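Local coordinates for protein phospholyase (Arthrobacter aurescens, PDB 5G4I) that uses pyridoxal 5'-phosphate as cofactor to act as a phospholyase, with EC class 4.2.3.2, within the class-III aminotransferase family, at residues A[108-113]-A[293-298]; A[132-137]-A[245-250]; A[392-397]-A[432-437]. All coordinates share one frame; numbering follows the deposited sequence.

Contact 1 (A[108-113]-A[293-298]); sequences DGALER and VTTAEL
Two successive amides, Glu112 N and Arg113 N, converge on one carbonyl, Thr294 O, and this double grip defines a classic beta bulge. The donors lie at 3.1 Å (Glu112 N to Thr294 O) and 3.0 Å (Arg113 N to Thr294 O) and arrive from opposite faces of the carbonyl plane, so both amides share the acceptor without competing for one position. The return bond, Thr294 N to Arg113 O, is the straightest of the three at 167° and marks Arg113 and Thr294 as an antiparallel hydrogen-bonded pair. Beyond it the partner chain turns into helix 296-305, where Thr295 is the N-cap and its OG1 accepts from Leu298 N.

The Arg113 chain bends at chi2 (-62°), which lays its guanidinium over Ala296, whose CB sits 4.0 Å above the centre of the plane. Arg113 NH1 fixes that rotation by donating to its neighbour's carbonyl, Glu112 O, from above the carbonyl plane. A water donates to Ala110 O and Glu112 OE2 and accepts from Ala296 N in the first turn of the helix. On the buried side, Leu111 CB packs 4.0 Å from Val293 CG1; Leu111 also touches Val277 and Val293 touches Met279, both on strand 276-279. The arrangement is the outermost strand of this chain's sheet, 113-117, joining strand 290-294 through a bulge in the seven-stranded sheet of fold type I PLP enzymes.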
loop_
_atom_site.group_PDB
_atom_site.type_symbol
_atom_site.label_atom_id
_atom_site.label_comp_id
_atom_site.label_asym_id
_atom_site.label_seq_id
_atom_site.Cartn_x
_atom_site.Cartn_y
_atom_site.Cartn_z
ATOM N N ASP A 108 -13.597 -21.589 2.816
ATOM C CA ASP A 108 -13.952 -22.751 3.643
ATOM C C ASP A 108 -12.886 -23.126 4.610
ATOM O O ASP A 108 -11.878 -22.559 4.649
ATOM C CB ASP A 108 -13.885 -24.073 2.911
ATOM C CG ASP A 108 -14.671 -24.159 1.805
ATOM O OD1 ASP A 108 -15.745 -23.545 1.809
ATOM O OD2 ASP A 108 -14.212 -24.975 0.942
ATOM N N GLY A 109 -13.137 -24.211 5.316
ATOM C CA GLY A 109 -12.085 -24.737 6.206
ATOM C C GLY A 109 -11.753 -23.786 7.361
ATOM O O GLY A 109 -12.544 -23.031 7.885
ATOM N N ALA A 110 -10.435 -23.688 7.660
ATOM C CA ALA A 110 -9.961 -22.888 8.765
ATOM C C ALA A 110 -9.645 -21.396 8.361
ATOM O O ALA A 110 -9.185 -20.651 9.190
ATOM C CB ALA A 110 -8.693 -23.522 9.326
ATOM N N LEU A 111 -9.966 -21.059 7.103
ATOM C CA LEU A 111 -9.747 -19.661 6.624
ATOM C C LEU A 111 -10.907 -18.786 7.018
ATOM O O LEU A 111 -11.948 -18.729 6.310
ATOM C CB LEU A 111 -9.461 -19.702 5.125
ATOM C CG LEU A 111 -8.164 -20.375 4.691
ATOM C CD1 LEU A 111 -8.075 -20.632 3.180
ATOM C CD2 LEU A 111 -6.941 -19.570 5.163
ATOM N N GLU A 112 -10.790 -18.155 8.181
ATOM C CA GLU A 112 -11.891 -17.496 8.856
ATOM C C GLU A 112 -11.568 -16.191 9.523
ATOM O O GLU A 112 -12.398 -15.598 10.201
ATOM C CB GLU A 112 -12.567 -18.430 9.856
ATOM C CG GLU A 112 -11.766 -18.864 10.932
ATOM C CD GLU A 112 -12.543 -19.920 11.787
ATOM O OE1 GLU A 112 -13.788 -20.102 11.676
ATOM O OE2 GLU A 112 -11.870 -20.560 12.573
ATOM N N ARG A 113 -10.374 -15.579 9.227
ATOM C CA ARG A 113 -10.012 -14.236 9.669
ATOM C C ARG A 113 -9.319 -13.407 8.530
ATOM O O ARG A 113 -8.818 -14.035 7.577
ATOM C CB ARG A 113 -9.044 -14.295 10.882
ATOM C CG ARG A 113 -9.674 -14.900 12.207
ATOM C CD ARG A 113 -10.843 -14.127 12.780
ATOM N NE ARG A 113 -11.246 -14.776 14.074
ATOM C CZ ARG A 113 -12.122 -15.769 14.169
ATOM N NH1 ARG A 113 -12.684 -16.304 13.131
ATOM N NH2 ARG A 113 -12.328 -16.298 15.409
ATOM N N VAL A 293 -6.057 -13.335 3.984
ATOM C CA VAL A 293 -7.041 -14.230 4.671
ATOM C C VAL A 293 -6.261 -15.387 5.339
ATOM O O VAL A 293 -5.314 -15.950 4.737
ATOM C CB VAL A 293 -8.154 -14.689 3.682
ATOM C CG1 VAL A 293 -8.965 -15.874 4.270
ATOM C CG2 VAL A 293 -9.021 -13.517 3.259
ATOM N N THR A 294 -6.575 -15.666 6.616
ATOM C CA THR A 294 -5.778 -16.620 7.401
ATOM C C THR A 294 -6.654 -17.297 8.463
ATOM O O THR A 294 -7.906 -17.157 8.458
ATOM C CB THR A 294 -4.481 -15.980 7.902
ATOM O OG1 THR A 294 -3.543 -17.012 8.369
ATOM C CG2 THR A 294 -4.718 -14.970 9.016
ATOM N N THR A 295 -5.987 -18.097 9.324
ATOM C CA THR A 295 -6.661 -18.829 10.373
ATOM C C THR A 295 -6.781 -17.965 11.640
ATOM O O THR A 295 -6.082 -16.983 11.891
ATOM C CB THR A 295 -5.862 -20.111 10.699
ATOM O OG1 THR A 295 -4.618 -19.754 11.342
ATOM C CG2 THR A 295 -5.617 -20.944 9.531
ATOM N N ALA A 296 -7.704 -18.355 12.519
ATOM C CA ALA A 296 -7.830 -17.731 13.830
ATOM C C ALA A 296 -6.562 -17.812 14.676
ATOM O O ALA A 296 -6.158 -16.793 15.256
ATOM C CB ALA A 296 -8.984 -18.357 14.602
ATOM N N GLU A 297 -5.911 -18.950 14.715
ATOM C CA GLU A 297 -4.680 -19.080 15.450
ATOM C C GLU A 297 -3.585 -18.119 14.970
ATOM O O GLU A 297 -2.939 -17.471 15.759
ATOM C CB GLU A 297 -4.204 -20.526 15.344
ATOM C CG GLU A 297 -2.745 -20.800 15.756
ATOM C CD GLU A 297 -2.215 -22.139 15.216
ATOM O OE1 GLU A 297 -2.658 -23.179 15.782
ATOM O OE2 GLU A 297 -1.419 -22.135 14.219
ATOM N N LEU A 298 -3.407 -18.006 13.631
ATOM C CA LEU A 298 -2.365 -17.151 13.074
ATOM C C LEU A 298 -2.676 -15.669 13.333
ATOM O O LEU A 298 -1.728 -14.871 13.680
ATOM C CB LEU A 298 -2.081 -17.416 11.557
ATOM C CG LEU A 298 -1.368 -18.799 11.319
ATOM C CD1 LEU A 298 -1.300 -19.207 9.856
ATOM C CD2 LEU A 298 0.060 -18.885 11.880
HETATM O O HOH W 1 -9.254 -20.780 11.913
HETATM O O HOH W 2 -8.526 -15.106 15.990
#

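Contact 2 (A[132-137]-A[245-250]); sequences RQHTGN and GGLVIS
The end of helix 120-135 passes the start of strand 247-251 with end-to-end directions 115° apart, and the backbones come nearest at Thr135 and Gly246, whose CA atoms are 6.1 Å apart. Both segments are leaving helices here: Gly136 follows one with positive phi, and Gly245 closes another in a Schellman motif before the strand begins.

Thr135 carries the contact through its methyl. CG2 stands anti to the carbonyl carbon while OG1 takes the place between N and C (chi1 67°), and this rotation separates the two branches by task. Thr135 CG2 lies 3.3 Å from Gly245 O and reaches on to Leu247 CG at 4.0 Å. OG1 instead stays with its own chain, accepting from Asn137 N at 3.1 Å in an ST turn and bonding to Ala131 O in the preceding helical turn. Leu247 reaches both Thr135 and His134, CG against the threonine methyl and its end obliquely against the His134 ring, the two side chains crossing at about a right angle. Leu276 of strand 276-279 and Glu275 pack against the same leucine. The contact thus seats the helix end on the start of a strand in the large mixed sheet of the aminotransferase fold. At the outer end Asn137 approaches Gly245.

The chemistry is divided: between these two segments the direct contact is nonpolar packing, with 187 Å² buried, and a water 2.8 Å from both Thr135 O and Gly245 O probably supplies a polar link.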
loop_
_atom_site.group_PDB
_atom_site.type_symbol
_atom_site.label_atom_id
_atom_site.label_comp_id
_atom_site.label_asym_id
_atom_site.label_seq_id
_atom_site.Cartn_x
_atom_site.Cartn_y
_atom_site.Cartn_z
ATOM N N ARG A 132 7.225 -15.497 8.874
ATOM C CA ARG A 132 8.639 -15.490 9.487
ATOM C C ARG A 132 8.488 -15.487 11.008
ATOM O O ARG A 132 9.224 -16.278 11.736
ATOM C CB ARG A 132 9.361 -14.171 9.021
ATOM C CG ARG A 132 10.815 -14.144 9.066
ATOM C CD ARG A 132 11.337 -12.812 8.572
ATOM N NE ARG A 132 10.896 -12.449 7.230
ATOM C CZ ARG A 132 10.072 -11.435 6.900
ATOM N NH1 ARG A 132 9.582 -10.638 7.774
ATOM N NH2 ARG A 132 9.805 -11.282 5.596
ATOM N N GLN A 133 7.601 -14.706 11.597
ATOM C CA GLN A 133 7.456 -14.665 13.073
ATOM C C GLN A 133 6.859 -15.953 13.628
ATOM O O GLN A 133 7.293 -16.464 14.719
ATOM C CB GLN A 133 6.551 -13.516 13.533
ATOM C CG GLN A 133 7.048 -12.093 13.194
ATOM C CD GLN A 133 6.278 -10.981 13.884
ATOM O OE1 GLN A 133 5.408 -11.256 14.766
ATOM N NE2 GLN A 133 6.532 -9.722 13.516
ATOM N N HIS A 134 5.902 -16.565 12.927
ATOM C CA HIS A 134 5.261 -17.794 13.418
ATOM C C HIS A 134 6.194 -19.022 13.343
ATOM O O HIS A 134 6.270 -19.818 14.315
ATOM C CB HIS A 134 4.028 -18.134 12.539
ATOM C CG HIS A 134 3.392 -19.440 12.894
ATOM N ND1 HIS A 134 3.547 -20.622 12.222
ATOM C CD2 HIS A 134 2.616 -19.703 13.965
ATOM C CE1 HIS A 134 2.889 -21.595 12.877
ATOM N NE2 HIS A 134 2.316 -21.053 13.939
ATOM N N THR A 135 6.935 -19.168 12.247
ATOM C CA THR A 135 7.761 -20.339 11.976
ATOM C C THR A 135 9.079 -20.252 12.714
ATOM O O THR A 135 9.713 -21.346 12.982
ATOM C CB THR A 135 8.030 -20.538 10.499
ATOM O OG1 THR A 135 8.850 -19.497 9.939
ATOM C CG2 THR A 135 6.724 -20.785 9.717
ATOM N N GLY A 136 9.576 -19.038 13.007
ATOM C CA GLY A 136 10.961 -18.903 13.512
ATOM C C GLY A 136 12.042 -19.181 12.464
ATOM O O GLY A 136 13.258 -19.276 12.797
ATOM N N ASN A 137 11.640 -19.312 11.189
ATOM C CA ASN A 137 12.484 -19.564 10.056
ATOM C C ASN A 137 12.444 -18.377 9.066
ATOM O O ASN A 137 11.503 -17.534 9.125
ATOM C CB ASN A 137 12.049 -20.859 9.291
ATOM C CG ASN A 137 12.147 -22.143 10.105
ATOM O OD1 ASN A 137 11.351 -23.132 9.916
ATOM N ND2 ASN A 137 13.053 -22.142 11.022
ATOM N N GLY A 245 8.395 -27.356 9.018
ATOM C CA GLY A 245 7.960 -26.299 9.907
ATOM C C GLY A 245 7.522 -24.995 9.231
ATOM O O GLY A 245 7.422 -23.978 9.899
ATOM N N GLY A 246 7.223 -25.079 7.977
ATOM C CA GLY A 246 6.815 -23.893 7.167
ATOM C C GLY A 246 5.326 -23.868 6.838
ATOM O O GLY A 246 4.544 -24.800 7.164
ATOM N N LEU A 247 4.907 -22.794 6.136
ATOM C CA LEU A 247 3.511 -22.521 5.740
ATOM C C LEU A 247 3.419 -22.374 4.228
ATOM O O LEU A 247 4.397 -22.082 3.532
ATOM C CB LEU A 247 2.983 -21.205 6.392
ATOM C CG LEU A 247 3.117 -21.110 7.923
ATOM C CD1 LEU A 247 2.668 -19.758 8.462
ATOM C CD2 LEU A 247 2.314 -22.210 8.605
ATOM N N VAL A 248 2.199 -22.490 3.745
ATOM C CA VAL A 248 1.885 -22.280 2.309
ATOM C C VAL A 248 1.083 -20.993 2.120
ATOM O O VAL A 248 0.046 -20.792 2.804
ATOM C CB VAL A 248 1.084 -23.472 1.733
ATOM C CG1 VAL A 248 0.694 -23.165 0.259
ATOM C CG2 VAL A 248 1.900 -24.771 1.842
ATOM N N ILE A 249 1.567 -20.113 1.205
ATOM C CA ILE A 249 0.871 -18.877 0.835
ATOM C C ILE A 249 0.394 -19.049 -0.653
ATOM O O ILE A 249 1.227 -19.171 -1.557
ATOM C CB ILE A 249 1.705 -17.579 0.915
ATOM C CG1 ILE A 249 2.330 -17.358 2.330
ATOM C CG2 ILE A 249 0.826 -16.339 0.540
ATOM C CD1 ILE A 249 3.436 -16.326 2.330
ATOM N N SER A 250 -0.944 -18.965 -0.880
ATOM C CA SER A 250 -1.456 -18.797 -2.279
ATOM C C SER A 250 -1.631 -17.322 -2.589
ATOM O O SER A 250 -2.494 -16.669 -1.907
ATOM C CB SER A 250 -2.795 -19.524 -2.486
ATOM O OG SER A 250 -3.210 -19.420 -3.845
HETATM O O HOH W 3 8.602 -23.885 12.456
#

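Contact 3 (A[392-397]-A[432-437]); sequences EDMRER and ELSLAS
Asp393 OD2 is the polar meeting point of the two helices, accepting from Ser434 OG across the contact and from Arg397 NE within its own segment. Asp393 CG stands anti to the backbone N (chi1 -174°), which carries the carboxylate out toward helix 421-436. The serine hydroxyl bonds to OD2 at 2.7 Å on the anti lone pair, on the side away from OD1. Arg397 NE comes to the same oxygen on the syn side, 32° out of the carboxylate plane and at 2.9 Å, forming a salt bridge one helical turn along. The two donors restrain the rotation of the carboxylate and would be expected to favour its charged form, and a water adds a weak bond to the same oxygen.

The Arg397 chain runs extended from CG to NE and crosses Leu433 at about a right angle. Its guanidinium lies flat over the helix backbone: Leu433 C and Ser434 N both sit 3.8 Å from its plane, offset toward the rim, and Leu433 CB is 3.7 Å from Arg397 NH1. Asp393 OD2 and the same water hold its edge in plane. This water accepts from Arg397 NH2, and Gln430 OE1 accepts a hydrogen bond from Arg397 NH1. Were Arg397 replaced by an alanine, the Asp393 carboxylate would probably lose its cationic mate and the backbone at Leu433 and Ser434 its flat cover. Under the polar layer, Met394, bent at chi2 and chi3, sets SD 4.1 Å from Ser434 CB, with Val399 and Ile401 of strand 399-404 behind it.

The last turns of helices 384-396 and 421-436 thus pack together next to the sheet containing strand 399-404, as in the C-terminal part of class-III aminotransferase-like enzymes of fold type I.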
loop_
_atom_site.group_PDB
_atom_site.type_symbol
_atom_site.label_atom_id
_atom_site.label_comp_id
_atom_site.label_asym_id
_atom_site.label_seq_id
_atom_site.Cartn_x
_atom_site.Cartn_y
_atom_site.Cartn_z
ATOM N N GLU A 392 0.851 -6.046 -31.715
ATOM C CA GLU A 392 0.622 -4.773 -32.392
ATOM C C GLU A 392 -0.478 -4.870 -33.474
ATOM O O GLU A 392 -1.274 -3.910 -33.652
ATOM C CB GLU A 392 1.950 -4.280 -32.969
ATOM C CG GLU A 392 2.993 -3.911 -31.918
ATOM C CD GLU A 392 2.784 -2.554 -31.211
ATOM O OE1 GLU A 392 1.912 -1.803 -31.642
ATOM O OE2 GLU A 392 3.655 -2.243 -30.299
ATOM N N ASP A 393 -0.488 -5.996 -34.227
ATOM C CA ASP A 393 -1.516 -6.191 -35.228
ATOM C C ASP A 393 -2.967 -6.249 -34.636
ATOM O O ASP A 393 -3.930 -5.659 -35.100
ATOM C CB ASP A 393 -1.232 -7.442 -36.098
ATOM C CG ASP A 393 -2.217 -7.574 -37.249
ATOM O OD1 ASP A 393 -2.255 -6.670 -38.087
ATOM O OD2 ASP A 393 -2.936 -8.511 -37.295
ATOM N N MET A 394 -3.065 -6.955 -33.501
ATOM C CA MET A 394 -4.347 -7.043 -32.812
ATOM C C MET A 394 -4.810 -5.667 -32.320
ATOM O O MET A 394 -5.960 -5.299 -32.429
ATOM C CB MET A 394 -4.189 -8.046 -31.641
ATOM C CG MET A 394 -4.207 -9.501 -32.116
ATOM S SD MET A 394 -5.843 -10.119 -32.713
ATOM C CE MET A 394 -6.669 -10.508 -31.144
ATOM N N ARG A 395 -3.867 -4.829 -31.799
ATOM C CA ARG A 395 -4.205 -3.426 -31.489
ATOM C C ARG A 395 -4.790 -2.674 -32.695
ATOM O O ARG A 395 -5.771 -1.990 -32.596
ATOM C CB ARG A 395 -2.986 -2.668 -30.874
ATOM C CG ARG A 395 -3.181 -1.195 -30.618
ATOM C CD ARG A 395 -1.904 -0.353 -30.383
ATOM N NE ARG A 395 -0.869 -0.686 -31.379
ATOM C CZ ARG A 395 -0.913 -0.290 -32.674
ATOM N NH1 ARG A 395 -1.881 0.487 -33.151
ATOM N NH2 ARG A 395 0.062 -0.647 -33.472
ATOM N N GLU A 396 -4.067 -2.807 -33.857
ATOM C CA GLU A 396 -4.586 -2.158 -35.074
ATOM C C GLU A 396 -6.003 -2.603 -35.461
ATOM O O GLU A 396 -6.823 -1.794 -35.860
ATOM C CB GLU A 396 -3.608 -2.348 -36.273
ATOM C CG GLU A 396 -2.379 -1.467 -36.153
ATOM C CD GLU A 396 -2.613 0.035 -36.513
ATOM O OE1 GLU A 396 -3.543 0.413 -37.310
ATOM O OE2 GLU A 396 -1.872 0.881 -35.983
ATOM N N ARG A 397 -6.281 -3.874 -35.163
ATOM C CA ARG A 397 -7.606 -4.485 -35.365
ATOM C C ARG A 397 -8.655 -4.155 -34.291
ATOM O O ARG A 397 -9.809 -4.529 -34.382
ATOM C CB ARG A 397 -7.459 -6.028 -35.499
ATOM C CG ARG A 397 -6.686 -6.541 -36.760
ATOM C CD ARG A 397 -6.365 -8.007 -36.679
ATOM N NE ARG A 397 -5.770 -8.534 -37.929
ATOM C CZ ARG A 397 -6.468 -8.825 -39.033
ATOM N NH1 ARG A 397 -7.788 -8.768 -39.065
ATOM N NH2 ARG A 397 -5.797 -9.235 -40.115
ATOM N N GLU A 432 -7.324 -15.325 -35.297
ATOM C CA GLU A 432 -7.115 -16.196 -36.493
ATOM C C GLU A 432 -6.679 -15.447 -37.742
ATOM O O GLU A 432 -5.741 -15.927 -38.398
ATOM C CB GLU A 432 -8.375 -16.983 -36.827
ATOM C CG GLU A 432 -8.643 -18.015 -35.764
ATOM C CD GLU A 432 -9.441 -19.293 -36.396
ATOM O OE1 GLU A 432 -8.771 -20.102 -37.077
ATOM O OE2 GLU A 432 -10.571 -19.356 -36.126
ATOM N N LEU A 433 -7.283 -14.322 -38.022
ATOM C CA LEU A 433 -6.881 -13.510 -39.156
ATOM C C LEU A 433 -5.468 -12.940 -38.994
ATOM O O LEU A 433 -4.636 -12.905 -39.945
ATOM C CB LEU A 433 -7.907 -12.441 -39.430
ATOM C CG LEU A 433 -9.319 -12.951 -39.860
ATOM C CD1 LEU A 433 -10.288 -11.840 -39.790
ATOM C CD2 LEU A 433 -9.326 -13.673 -41.219
ATOM N N SER A 434 -5.131 -12.518 -37.785
ATOM C CA SER A 434 -3.768 -12.081 -37.491
ATOM C C SER A 434 -2.708 -13.188 -37.694
ATOM O O SER A 434 -1.622 -12.960 -38.318
ATOM C CB SER A 434 -3.786 -11.425 -36.058
ATOM O OG SER A 434 -2.515 -10.719 -35.877
ATOM N N LEU A 435 -2.907 -14.378 -37.168
ATOM C CA LEU A 435 -2.063 -15.554 -37.334
ATOM C C LEU A 435 -1.866 -15.842 -38.848
ATOM O O LEU A 435 -0.727 -16.146 -39.318
ATOM C CB LEU A 435 -2.582 -16.769 -36.602
ATOM C CG LEU A 435 -2.368 -16.739 -35.086
ATOM C CD1 LEU A 435 -3.252 -17.803 -34.462
ATOM C CD2 LEU A 435 -0.939 -16.974 -34.656
ATOM N N ALA A 436 -2.959 -15.741 -39.584
ATOM C CA ALA A 436 -2.877 -16.096 -40.995
ATOM C C ALA A 436 -2.001 -15.101 -41.748
ATOM O O ALA A 436 -1.468 -15.469 -42.794
ATOM C CB ALA A 436 -4.262 -16.192 -41.594
ATOM N N SER A 437 -1.841 -13.876 -41.262
ATOM C CA SER A 437 -1.005 -12.854 -41.863
ATOM C C SER A 437 0.512 -13.012 -41.591
ATOM O O SER A 437 1.340 -12.263 -42.187
ATOM C CB SER A 437 -1.416 -11.499 -41.318
ATOM O OG SER A 437 -2.534 -11.011 -41.986
HETATM O O HOH W 4 -2.844 -8.759 -40.246
#

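How the contacts relate
From the N terminus, the chain leaves helix 94-104, passes 108-113 and enters strand 113-117, the outermost strand of this chain's sheet; helix 120-135 then brings it to 132-137. Contact 2 closes first, when 245-250 returns after 107 intervening residues, and contact 1 closes later at 293-298, so contact 2 is nested inside the larger loop. The two reach the same mixed sheet, their centres 15 Å apart, and touch directly where Leu298 packs on His134 and Leu247. Contact 3 follows in series, closing a short loop between helices 384-396 and 421-436. It lies on the opposite side of the chain's centre, its centre about 47 Å from that of contact 1, beside the second mixed sheet.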